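Local coordinates for OBCA, Oxalate Biosynthetic Component A (Burkholderia glumae, PDB 4NNC), which belongs to the oxalate biosynthetic component A family, has a TIM-barrel-type domain related to the beta-keto acid cleavage enzymes, and binds a cobalt ion in this structure, at residues V223-R228 / D256-I261; L276-R281 / A294-Y299. All coordinates share one frame; numbering follows the deposited sequence.

Both contacts lie in the TIM-barrel-type domain and follow one another along the chain. Contact 1 comes first. It closes the excursion from strand 222-229 to helix 255-268, joining the middle and later part of the strand to the first turns of the helix. The chain then returns through strand 273-276, which pairs in parallel with 222-229. Contact 2 opens at the end of that strand and closes the loop that passes through helix 291-294 before strand 308-311. The loops neither nest nor cross. A salt bridge from Asp259 to Lys297 and the meeting rings of Tyr258 and His295 join the two. Both also reach the bound 2KQ and oxalate.

Contact 1 of 2, residues V223-R228 / D256-I261; sequences VHLHTR and DDYDAI. With CO (cobalt (II) ion), chain B; 2KQ ((3S)-3-[2-[3-[[(2R)-4-[[[(2R,3S,4R,5R)-5-(6-aminopurin-9-yl)-4-oxidanyl-3-phosphonooxy-oxolan-2-yl]methoxy-oxidanyl-phosphoryl]oxy-oxidanyl-phosphoryl]oxy-3,3-dimethyl-2-oxidanyl-butanoyl]amino]propanoylamino]ethylsulfanyl]-3-oxidanyl-butanoic acid), chain D; OXL (oxalate ion), chain C.
Thr227 lays its methyl group on one face of the Tyr258 ring, a CH-pi contact with CG2 3.8 Å from the ring centroid. The same CG2 meets CB of Asp257 at 3.7 Å and CD1 of Ile261. With CG2 placed opposite the carbonyl carbon (chi1 47° for OG1), OG1 is left to bond Gln252 and Val254 just before the helix. Tyr258 runs on past the methyl to the backbone, where its OH lies 3.1 Å from Leu225 O. The CB of Leu225 lies at the edge of the ring, and its CD1 packs 3.9 Å from Ile261 CG2. This is a strand-to-helix contact of the TIM-barrel type, with Leu225 and Thr227 turned to the helix and His226 turned away from it. His224 NE2 and His226 NE2 bind the cobalt ion, at 2.2 Å and 2.0 Å. Glu475 and two oxygens of 2KQ, O51 and O54, bind it as well. Behind the metal ligands, Asn275 holds His224 ND1 and Asn251 holds His226 ND1, fixing the rotation of both rings. Farther along, a water bridges Arg228 N and Asp257 OD2, 2.8 Å from each, accepting from the backbone N-H.

Contact 2 of 2, residues L276-R281 / A294-Y299; sequences LSTSVR and AHLKFY. With OXL (oxalate ion), chain C; 2KQ ((3S)-3-[2-[3-[[(2R)-4-[[[(2R,3S,4R,5R)-5-(6-aminopurin-9-yl)-4-oxidanyl-3-phosphonooxy-oxolan-2-yl]methoxy-oxidanyl-phosphoryl]oxy-oxidanyl-phosphoryl]oxy-3,3-dimethyl-2-oxidanyl-butanoyl]amino]propanoylamino]ethylsulfanyl]-3-oxidanyl-butanoic acid), chain D.
The loop that follows barrel strand 273-276 carries two successive ST turns and leads into the ligand site. Its main tie to segment 294-299 is a hydrogen bond from His295 NE2 to Ser277 O, 2.8 Å long with an angle of 155° at the hydrogen. The oxygen lies near the ring plane, but the donor sits above the carbonyl plane. His295 reaches it with CG between its backbone N and carbonyl carbon (chi1 54°). Leu296 CD2 covers one ring face, 3.9 Å above the centre. It also packs on Leu276 CB, while Leu276 CD2 approaches the His295 ring obliquely. Thr278 crosses both side chains at about a right angle, its CG2 3.9 Å from His295 CE1 and equally far from Leu296 CD1. Tyr299 OH gives a hydrogen bond to His295 O (2.7 Å), which braces the second segment from within.

On the ligand side, Ser277 OG accepts from Ser279 N and donates to 2KQ O54 (2.7 Å). Ser279 OG accepts from Arg281 N and donates to oxalate O3 (2.7 Å). Arg281 NH1 adds a weak bond to oxalate O2.

Strand 308-311 flanks the contact: the backbone of Leu276 hydrogen-bonds with Val308 and Ser310, and Thr278 OG1 bonds Ser310 O. Helix 255-268 meets Leu276, His295 and Tyr299 through Tyr258.

Contact 1 of 2, residues V223-R228 / D256-I261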
loop_
_atom_site.group_PDB
_atom_site.type_symbol
_atom_site.label_atom_id
_atom_site.label_comp_id
_atom_site.label_asym_id
_atom_site.label_seq_id
_atom_site.Cartn_x
_atom_site.Cartn_y
_atom_site.Cartn_z
ATOM N N VAL A 223 0.392 -14.634 -1.928
ATOM C CA VAL A 223 0.989 -13.345 -2.273
ATOM C C VAL A 223 0.193 -12.723 -3.419
ATOM O O VAL A 223 0.118 -13.285 -4.515
ATOM C CB VAL A 223 2.478 -13.469 -2.682
ATOM C CG1 VAL A 223 3.099 -12.084 -2.858
ATOM C CG2 VAL A 223 3.261 -14.251 -1.634
ATOM N N HIS A 224 -0.414 -11.570 -3.150
ATOM C CA HIS A 224 -1.221 -10.876 -4.133
ATOM C C HIS A 224 -0.329 -9.857 -4.837
ATOM O O HIS A 224 0.308 -9.031 -4.168
ATOM C CB HIS A 224 -2.395 -10.192 -3.429
ATOM C CG HIS A 224 -3.155 -9.244 -4.298
ATOM N ND1 HIS A 224 -3.927 -9.664 -5.365
ATOM C CD2 HIS A 224 -3.272 -7.893 -4.252
ATOM C CE1 HIS A 224 -4.484 -8.608 -5.936
ATOM N NE2 HIS A 224 -4.105 -7.523 -5.279
ATOM N N LEU A 225 -0.276 -9.918 -6.170
ATOM C CA LEU A 225 0.674 -9.118 -6.950
ATOM C C LEU A 225 0.050 -8.085 -7.893
ATOM O O LEU A 225 -1.013 -8.328 -8.489
ATOM C CB LEU A 225 1.574 -10.031 -7.782
ATOM C CG LEU A 225 2.476 -10.987 -7.005
ATOM C CD1 LEU A 225 3.312 -11.846 -7.957
ATOM C CD2 LEU A 225 3.355 -10.208 -6.022
ATOM N N HIS A 226 0.741 -6.947 -8.026
ATOM C CA HIS A 226 0.513 -5.983 -9.098
ATOM C C HIS A 226 1.837 -5.769 -9.814
ATOM O O HIS A 226 2.908 -5.998 -9.232
ATOM C CB HIS A 226 0.117 -4.623 -8.534
ATOM C CG HIS A 226 -1.269 -4.561 -7.981
ATOM N ND1 HIS A 226 -2.188 -3.629 -8.410
ATOM C CD2 HIS A 226 -1.887 -5.290 -7.022
ATOM C CE1 HIS A 226 -3.321 -3.796 -7.744
ATOM N NE2 HIS A 226 -3.161 -4.794 -6.897
ATOM N N THR A 227 1.774 -5.288 -11.054
ATOM C CA THR A 227 2.963 -4.754 -11.717
ATOM C C THR A 227 2.802 -3.253 -12.000
ATOM O O THR A 227 1.682 -2.735 -11.968
ATOM C CB THR A 227 3.287 -5.503 -13.020
ATOM O OG1 THR A 227 2.090 -5.666 -13.807
ATOM C CG2 THR A 227 3.879 -6.859 -12.696
ATOM N N ARG A 228 3.920 -2.571 -12.272
ATOM C CA ARG A 228 3.919 -1.139 -12.570
ATOM C C ARG A 228 4.602 -0.864 -13.916
ATOM O O ARG A 228 5.593 -1.516 -14.276
ATOM C CB ARG A 228 4.631 -0.352 -11.462
ATOM C CG ARG A 228 4.044 -0.552 -10.077
ATOM C CD ARG A 228 2.633 0.027 -9.992
ATOM N NE ARG A 228 2.142 -0.035 -8.619
ATOM C CZ ARG A 228 2.360 0.904 -7.701
ATOM N NH1 ARG A 228 3.049 2.005 -8.017
ATOM N NH2 ARG A 228 1.881 0.741 -6.468
ATOM N N ASP A 256 5.482 -8.870 -19.723
ATOM C CA ASP A 256 6.896 -9.244 -19.650
ATOM C C ASP A 256 7.359 -9.359 -18.199
ATOM O O ASP A 256 8.231 -10.170 -17.884
ATOM C CB ASP A 256 7.782 -8.228 -20.389
ATOM C CG ASP A 256 7.601 -8.267 -21.909
ATOM O OD1 ASP A 256 7.026 -9.249 -22.425
ATOM O OD2 ASP A 256 8.032 -7.305 -22.585
ATOM N N ASP A 257 6.795 -8.531 -17.321
ATOM C CA ASP A 257 7.207 -8.512 -15.918
ATOM C C ASP A 257 6.754 -9.804 -15.256
ATOM O O ASP A 257 7.500 -10.429 -14.491
ATOM C CB ASP A 257 6.596 -7.311 -15.191
ATOM C CG ASP A 257 7.379 -6.027 -15.410
ATOM O OD1 ASP A 257 8.276 -6.005 -16.281
ATOM O OD2 ASP A 257 7.101 -5.037 -14.700
ATOM N N TYR A 258 5.532 -10.218 -15.576
ATOM C CA TYR A 258 5.004 -11.462 -15.028
ATOM C C TYR A 258 5.721 -12.702 -15.594
ATOM O O TYR A 258 5.966 -13.665 -14.855
ATOM C CB TYR A 258 3.478 -11.545 -15.207
ATOM C CG TYR A 258 2.687 -10.799 -14.136
ATOM C CD1 TYR A 258 2.844 -11.112 -12.794
ATOM C CD2 TYR A 258 1.771 -9.801 -14.474
ATOM C CE1 TYR A 258 2.137 -10.455 -11.815
ATOM C CE2 TYR A 258 1.046 -9.135 -13.497
ATOM C CZ TYR A 258 1.238 -9.471 -12.166
ATOM O OH TYR A 258 0.540 -8.835 -11.167
ATOM N N ASP A 259 6.053 -12.682 -16.889
ATOM C CA ASP A 259 6.840 -13.767 -17.500
ATOM C C ASP A 259 8.155 -13.969 -16.762
ATOM O O ASP A 259 8.697 -15.065 -16.754
ATOM C CB ASP A 259 7.159 -13.476 -18.972
ATOM C CG ASP A 259 5.929 -13.495 -19.859
ATOM O OD1 ASP A 259 4.865 -14.004 -19.420
ATOM O OD2 ASP A 259 6.032 -12.999 -21.004
ATOM N N ALA A 260 8.672 -12.897 -16.161
ATOM C CA ALA A 260 9.857 -12.998 -15.310
ATOM C C ALA A 260 9.504 -13.400 -13.869
ATOM O O ALA A 260 10.034 -14.389 -13.350
ATOM C CB ALA A 260 10.667 -11.685 -15.328
ATOM N N ILE A 261 8.597 -12.650 -13.237
ATOM C CA ILE A 261 8.273 -12.839 -11.813
ATOM C C ILE A 261 7.756 -14.237 -11.493
ATOM O O ILE A 261 8.186 -14.850 -10.512
ATOM C CB ILE A 261 7.214 -11.820 -11.325
ATOM C CG1 ILE A 261 7.809 -10.407 -11.272
ATOM C CG2 ILE A 261 6.634 -12.237 -9.952
ATOM C CD1 ILE A 261 6.767 -9.319 -11.425
HETATM CO CO CO B . -4.559 -5.392 -5.558
HETATM C C01 2KQ D . -1.836 4.836 -0.397
HETATM C C02 2KQ D . -1.720 4.077 0.934
HETATM C C03 2KQ D . -1.167 2.590 0.671
HETATM C C04 2KQ D . -0.773 4.863 1.850
HETATM O O05 2KQ D . -0.679 4.178 3.078
HETATM P P06 2KQ D . -0.314 4.962 4.417
HETATM O O07 2KQ D . 0.274 3.973 5.408
HETATM O O08 2KQ D . 0.716 6.045 4.142
HETATM O O09 2KQ D . -1.656 5.573 5.014
HETATM P P10 2KQ D . -2.304 7.010 4.713
HETATM O O11 2KQ D . -3.721 7.046 5.213
HETATM O O12 2KQ D . -2.323 7.247 3.222
HETATM O O13 2KQ D . -1.449 8.164 5.432
HETATM C C14 2KQ D . -1.783 9.543 5.205
HETATM C C15 2KQ D . -1.139 10.400 6.210
HETATM O O16 2KQ D . -1.340 9.867 7.582
HETATM C C17 2KQ D . -0.053 9.521 8.113
HETATM N N18 2KQ D . -0.180 8.276 8.786
HETATM C C19 2KQ D . -0.217 7.048 8.239
HETATM N N20 2KQ D . -0.366 6.128 9.218
HETATM C C21 2KQ D . -0.430 6.774 10.413
HETATM C C22 2KQ D . -0.576 6.363 11.753
HETATM N N23 2KQ D . -0.704 4.952 12.094
HETATM N N24 2KQ D . -0.599 7.300 12.718
HETATM C C25 2KQ D . -0.496 8.616 12.406
HETATM N N26 2KQ D . -0.346 9.041 11.143
HETATM C C27 2KQ D . -0.315 8.130 10.135
HETATM C C28 2KQ D . 0.890 9.495 6.981
HETATM O O29 2KQ D . 2.197 9.913 7.376
HETATM C C30 2KQ D . 0.343 10.471 6.024
HETATM O O31 2KQ D . 0.822 11.792 6.355
HETATM P P32 2KQ D . 0.265 13.101 5.540
HETATM O O33 2KQ D . -1.230 13.326 5.812
HETATM O O34 2KQ D . 1.047 14.337 5.940
HETATM O O35 2KQ D . 0.462 12.858 4.067
HETATM C C36 2KQ D . -3.111 4.093 1.649
HETATM O O37 2KQ D . -3.477 5.391 1.859
HETATM C C38 2KQ D . -4.251 3.401 0.882
HETATM O O39 2KQ D . -4.760 3.883 -0.124
HETATM N N40 2KQ D . -4.771 2.147 1.409
HETATM C C41 2KQ D . -5.853 1.550 0.699
HETATM C C42 2KQ D . -5.342 0.530 -0.313
HETATM C C43 2KQ D . -6.460 -0.183 -1.105
HETATM O O44 2KQ D . -7.344 0.450 -1.685
HETATM N N45 2KQ D . -6.459 -1.620 -1.128
HETATM C C46 2KQ D . -7.508 -2.259 -1.866
HETATM C C47 2KQ D . -6.925 -3.232 -2.867
HETATM S S48 2KQ D . -8.178 -4.303 -3.556
HETATM C C49 2KQ D . -7.393 -5.581 -4.516
HETATM C C50 2KQ D . -7.560 -6.791 -3.758
HETATM O O51 2KQ D . -6.005 -5.347 -4.641
HETATM C C52 2KQ D . -8.136 -5.804 -5.869
HETATM C C53 2KQ D . -7.328 -6.054 -7.106
HETATM O O54 2KQ D . -6.061 -6.047 -7.077
HETATM O O55 2KQ D . -7.942 -6.280 -8.182
HETATM C C1 OXL C . -7.368 -1.844 -7.246
HETATM C C2 OXL C . -6.820 -2.086 -5.899
HETATM O O1 OXL C . -8.598 -2.000 -7.476
HETATM O O2 OXL C . -7.191 -1.365 -4.929
HETATM O O3 OXL C . -6.558 -1.500 -8.144
HETATM O O4 OXL C . -5.958 -3.009 -5.765
HETATM O O HOH W 1 6.225 -4.151 -12.221
#

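Contact 2 of 2, residues L276-R281 / A294-Y299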
loop_
_atom_site.group_PDB
_atom_site.type_symbol
_atom_site.label_atom_id
_atom_site.label_comp_id
_atom_site.label_asym_id
_atom_site.label_seq_id
_atom_site.Cartn_x
_atom_site.Cartn_y
_atom_site.Cartn_z
ATOM N N LEU A 276 -2.922 -12.947 -8.755
ATOM C CA LEU A 276 -2.572 -11.856 -9.657
ATOM C C LEU A 276 -3.702 -10.846 -9.763
ATOM O O LEU A 276 -4.853 -11.223 -9.998
ATOM C CB LEU A 276 -2.216 -12.392 -11.043
ATOM C CG LEU A 276 -0.727 -12.664 -11.291
ATOM C CD1 LEU A 276 -0.040 -13.334 -10.097
ATOM C CD2 LEU A 276 -0.516 -13.468 -12.577
ATOM N N SER A 277 -3.369 -9.567 -9.571
ATOM C CA SER A 277 -4.339 -8.501 -9.774
ATOM C C SER A 277 -4.718 -8.386 -11.252
ATOM O O SER A 277 -3.850 -8.365 -12.137
ATOM C CB SER A 277 -3.809 -7.160 -9.265
ATOM O OG SER A 277 -4.776 -6.141 -9.456
ATOM N N THR A 278 -6.023 -8.328 -11.500
ATOM C CA THR A 278 -6.588 -8.088 -12.829
ATOM C C THR A 278 -7.177 -6.674 -12.923
ATOM O O THR A 278 -7.832 -6.319 -13.910
ATOM C CB THR A 278 -7.735 -9.037 -13.088
ATOM O OG1 THR A 278 -8.726 -8.826 -12.073
ATOM C CG2 THR A 278 -7.255 -10.481 -13.025
ATOM N N SER A 279 -6.950 -5.875 -11.889
ATOM C CA SER A 279 -7.483 -4.516 -11.842
ATOM C C SER A 279 -6.824 -3.605 -12.872
ATOM O O SER A 279 -5.647 -3.771 -13.192
ATOM C CB SER A 279 -7.269 -3.933 -10.447
ATOM O OG SER A 279 -6.910 -2.576 -10.549
ATOM N N VAL A 280 -7.574 -2.644 -13.401
ATOM C CA VAL A 280 -6.969 -1.635 -14.273
ATOM C C VAL A 280 -7.117 -0.239 -13.690
ATOM O O VAL A 280 -7.177 0.747 -14.432
ATOM C CB VAL A 280 -7.535 -1.661 -15.699
ATOM C CG1 VAL A 280 -7.082 -2.928 -16.421
ATOM C CG2 VAL A 280 -9.070 -1.523 -15.669
ATOM N N ARG A 281 -7.175 -0.178 -12.356
ATOM C CA ARG A 281 -7.168 1.077 -11.611
ATOM C C ARG A 281 -6.108 2.014 -12.179
ATOM O O ARG A 281 -4.953 1.613 -12.364
ATOM C CB ARG A 281 -6.897 0.823 -10.124
ATOM C CG ARG A 281 -6.930 2.092 -9.278
ATOM C CD ARG A 281 -6.679 1.826 -7.800
ATOM N NE ARG A 281 -7.072 2.980 -6.989
ATOM C CZ ARG A 281 -7.307 2.942 -5.680
ATOM N NH1 ARG A 281 -7.173 1.807 -4.997
ATOM N NH2 ARG A 281 -7.674 4.045 -5.048
ATOM N N ALA A 294 -4.684 -11.803 -19.760
ATOM C CA ALA A 294 -3.567 -12.339 -20.539
ATOM C C ALA A 294 -2.411 -12.834 -19.660
ATOM O O ALA A 294 -1.611 -13.666 -20.098
ATOM C CB ALA A 294 -3.074 -11.318 -21.583
ATOM N N HIS A 295 -2.326 -12.331 -18.427
ATOM C CA HIS A 295 -1.291 -12.777 -17.486
ATOM C C HIS A 295 -1.714 -14.052 -16.769
ATOM O O HIS A 295 -0.935 -14.660 -16.015
ATOM C CB HIS A 295 -0.916 -11.672 -16.468
ATOM C CG HIS A 295 -2.084 -11.090 -15.713
ATOM N ND1 HIS A 295 -3.356 -10.994 -16.241
ATOM C CD2 HIS A 295 -2.146 -10.531 -14.478
ATOM C CE1 HIS A 295 -4.159 -10.422 -15.356
ATOM N NE2 HIS A 295 -3.447 -10.126 -14.280
ATOM N N LEU A 296 -2.958 -14.454 -17.009
ATOM C CA LEU A 296 -3.524 -15.639 -16.372
ATOM C C LEU A 296 -3.458 -16.775 -17.379
ATOM O O LEU A 296 -4.477 -17.231 -17.884
ATOM C CB LEU A 296 -4.980 -15.380 -15.956
ATOM C CG LEU A 296 -5.196 -14.092 -15.163
ATOM C CD1 LEU A 296 -6.679 -13.891 -14.815
ATOM C CD2 LEU A 296 -4.338 -14.109 -13.910
ATOM N N LYS A 297 -2.246 -17.217 -17.682
ATOM C CA LYS A 297 -2.040 -18.247 -18.686
ATOM C C LYS A 297 -1.283 -19.400 -18.059
ATOM O O LYS A 297 -0.780 -19.296 -16.935
ATOM C CB LYS A 297 -1.215 -17.685 -19.844
ATOM C CG LYS A 297 0.087 -17.038 -19.371
ATOM C CD LYS A 297 0.997 -16.620 -20.528
ATOM C CE LYS A 297 2.320 -16.055 -19.980
ATOM N NZ LYS A 297 3.264 -15.589 -21.052
ATOM N N PHE A 298 -1.196 -20.504 -18.786
ATOM C CA PHE A 298 -0.325 -21.586 -18.369
ATOM C C PHE A 298 1.117 -21.119 -18.543
ATOM O O PHE A 298 1.521 -20.773 -19.654
ATOM C CB PHE A 298 -0.587 -22.824 -19.226
ATOM C CG PHE A 298 0.165 -24.028 -18.771
ATOM C CD1 PHE A 298 1.376 -24.369 -19.359
ATOM C CD2 PHE A 298 -0.327 -24.813 -17.745
ATOM C CE1 PHE A 298 2.085 -25.485 -18.938
ATOM C CE2 PHE A 298 0.375 -25.933 -17.311
ATOM C CZ PHE A 298 1.587 -26.264 -17.912
ATOM N N TYR A 299 1.888 -21.066 -17.459
ATOM C CA TYR A 299 3.298 -20.704 -17.571
ATOM C C TYR A 299 4.133 -21.963 -17.729
ATOM O O TYR A 299 4.232 -22.781 -16.796
ATOM C CB TYR A 299 3.771 -19.893 -16.358
ATOM C CG TYR A 299 3.259 -18.471 -16.351
ATOM C CD1 TYR A 299 4.072 -17.410 -16.743
ATOM C CD2 TYR A 299 1.963 -18.190 -15.955
ATOM C CE1 TYR A 299 3.599 -16.110 -16.733
ATOM C CE2 TYR A 299 1.483 -16.897 -15.938
ATOM C CZ TYR A 299 2.295 -15.867 -16.334
ATOM O OH TYR A 299 1.790 -14.582 -16.318
HETATM C C1 OXL C . -7.368 -1.844 -7.246
HETATM C C2 OXL C . -6.820 -2.086 -5.899
HETATM O O1 OXL C . -8.598 -2.000 -7.476
HETATM O O2 OXL C . -7.191 -1.365 -4.929
HETATM O O3 OXL C . -6.558 -1.500 -8.144
HETATM O O4 OXL C . -5.958 -3.009 -5.765
HETATM C C01 2KQ D . -1.836 4.836 -0.397
HETATM C C02 2KQ D . -1.720 4.077 0.934
HETATM C C03 2KQ D . -1.167 2.590 0.671
HETATM C C04 2KQ D . -0.773 4.863 1.850
HETATM O O05 2KQ D . -0.679 4.178 3.078
HETATM P P06 2KQ D . -0.314 4.962 4.417
HETATM O O07 2KQ D . 0.274 3.973 5.408
HETATM O O08 2KQ D . 0.716 6.045 4.142
HETATM O O09 2KQ D . -1.656 5.573 5.014
HETATM P P10 2KQ D . -2.304 7.010 4.713
HETATM O O11 2KQ D . -3.721 7.046 5.213
HETATM O O12 2KQ D . -2.323 7.247 3.222
HETATM O O13 2KQ D . -1.449 8.164 5.432
HETATM C C14 2KQ D . -1.783 9.543 5.205
HETATM C C15 2KQ D . -1.139 10.400 6.210
HETATM O O16 2KQ D . -1.340 9.867 7.582
HETATM C C17 2KQ D . -0.053 9.521 8.113
HETATM N N18 2KQ D . -0.180 8.276 8.786
HETATM C C19 2KQ D . -0.217 7.048 8.239
HETATM N N20 2KQ D . -0.366 6.128 9.218
HETATM C C21 2KQ D . -0.430 6.774 10.413
HETATM C C22 2KQ D . -0.576 6.363 11.753
HETATM N N23 2KQ D . -0.704 4.952 12.094
HETATM N N24 2KQ D . -0.599 7.300 12.718
HETATM C C25 2KQ D . -0.496 8.616 12.406
HETATM N N26 2KQ D . -0.346 9.041 11.143
HETATM C C27 2KQ D . -0.315 8.130 10.135
HETATM C C28 2KQ D . 0.890 9.495 6.981
HETATM O O29 2KQ D . 2.197 9.913 7.376
HETATM C C30 2KQ D . 0.343 10.471 6.024
HETATM O O31 2KQ D . 0.822 11.792 6.355
HETATM P P32 2KQ D . 0.265 13.101 5.540
HETATM O O33 2KQ D . -1.230 13.326 5.812
HETATM O O34 2KQ D . 1.047 14.337 5.940
HETATM O O35 2KQ D . 0.462 12.858 4.067
HETATM C C36 2KQ D . -3.111 4.093 1.649
HETATM O O37 2KQ D . -3.477 5.391 1.859
HETATM C C38 2KQ D . -4.251 3.401 0.882
HETATM O O39 2KQ D . -4.760 3.883 -0.124
HETATM N N40 2KQ D . -4.771 2.147 1.409
HETATM C C41 2KQ D . -5.853 1.550 0.699
HETATM C C42 2KQ D . -5.342 0.530 -0.313
HETATM C C43 2KQ D . -6.460 -0.183 -1.105
HETATM O O44 2KQ D . -7.344 0.450 -1.685
HETATM N N45 2KQ D . -6.459 -1.620 -1.128
HETATM C C46 2KQ D . -7.508 -2.259 -1.866
HETATM C C47 2KQ D . -6.925 -3.232 -2.867
HETATM S S48 2KQ D . -8.178 -4.303 -3.556
HETATM C C49 2KQ D . -7.393 -5.581 -4.516
HETATM C C50 2KQ D . -7.560 -6.791 -3.758
HETATM O O51 2KQ D . -6.005 -5.347 -4.641
HETATM C C52 2KQ D . -8.136 -5.804 -5.869
HETATM C C53 2KQ D . -7.328 -6.054 -7.106
HETATM O O54 2KQ D . -6.061 -6.047 -7.077
HETATM O O55 2KQ D . -7.942 -6.280 -8.182
#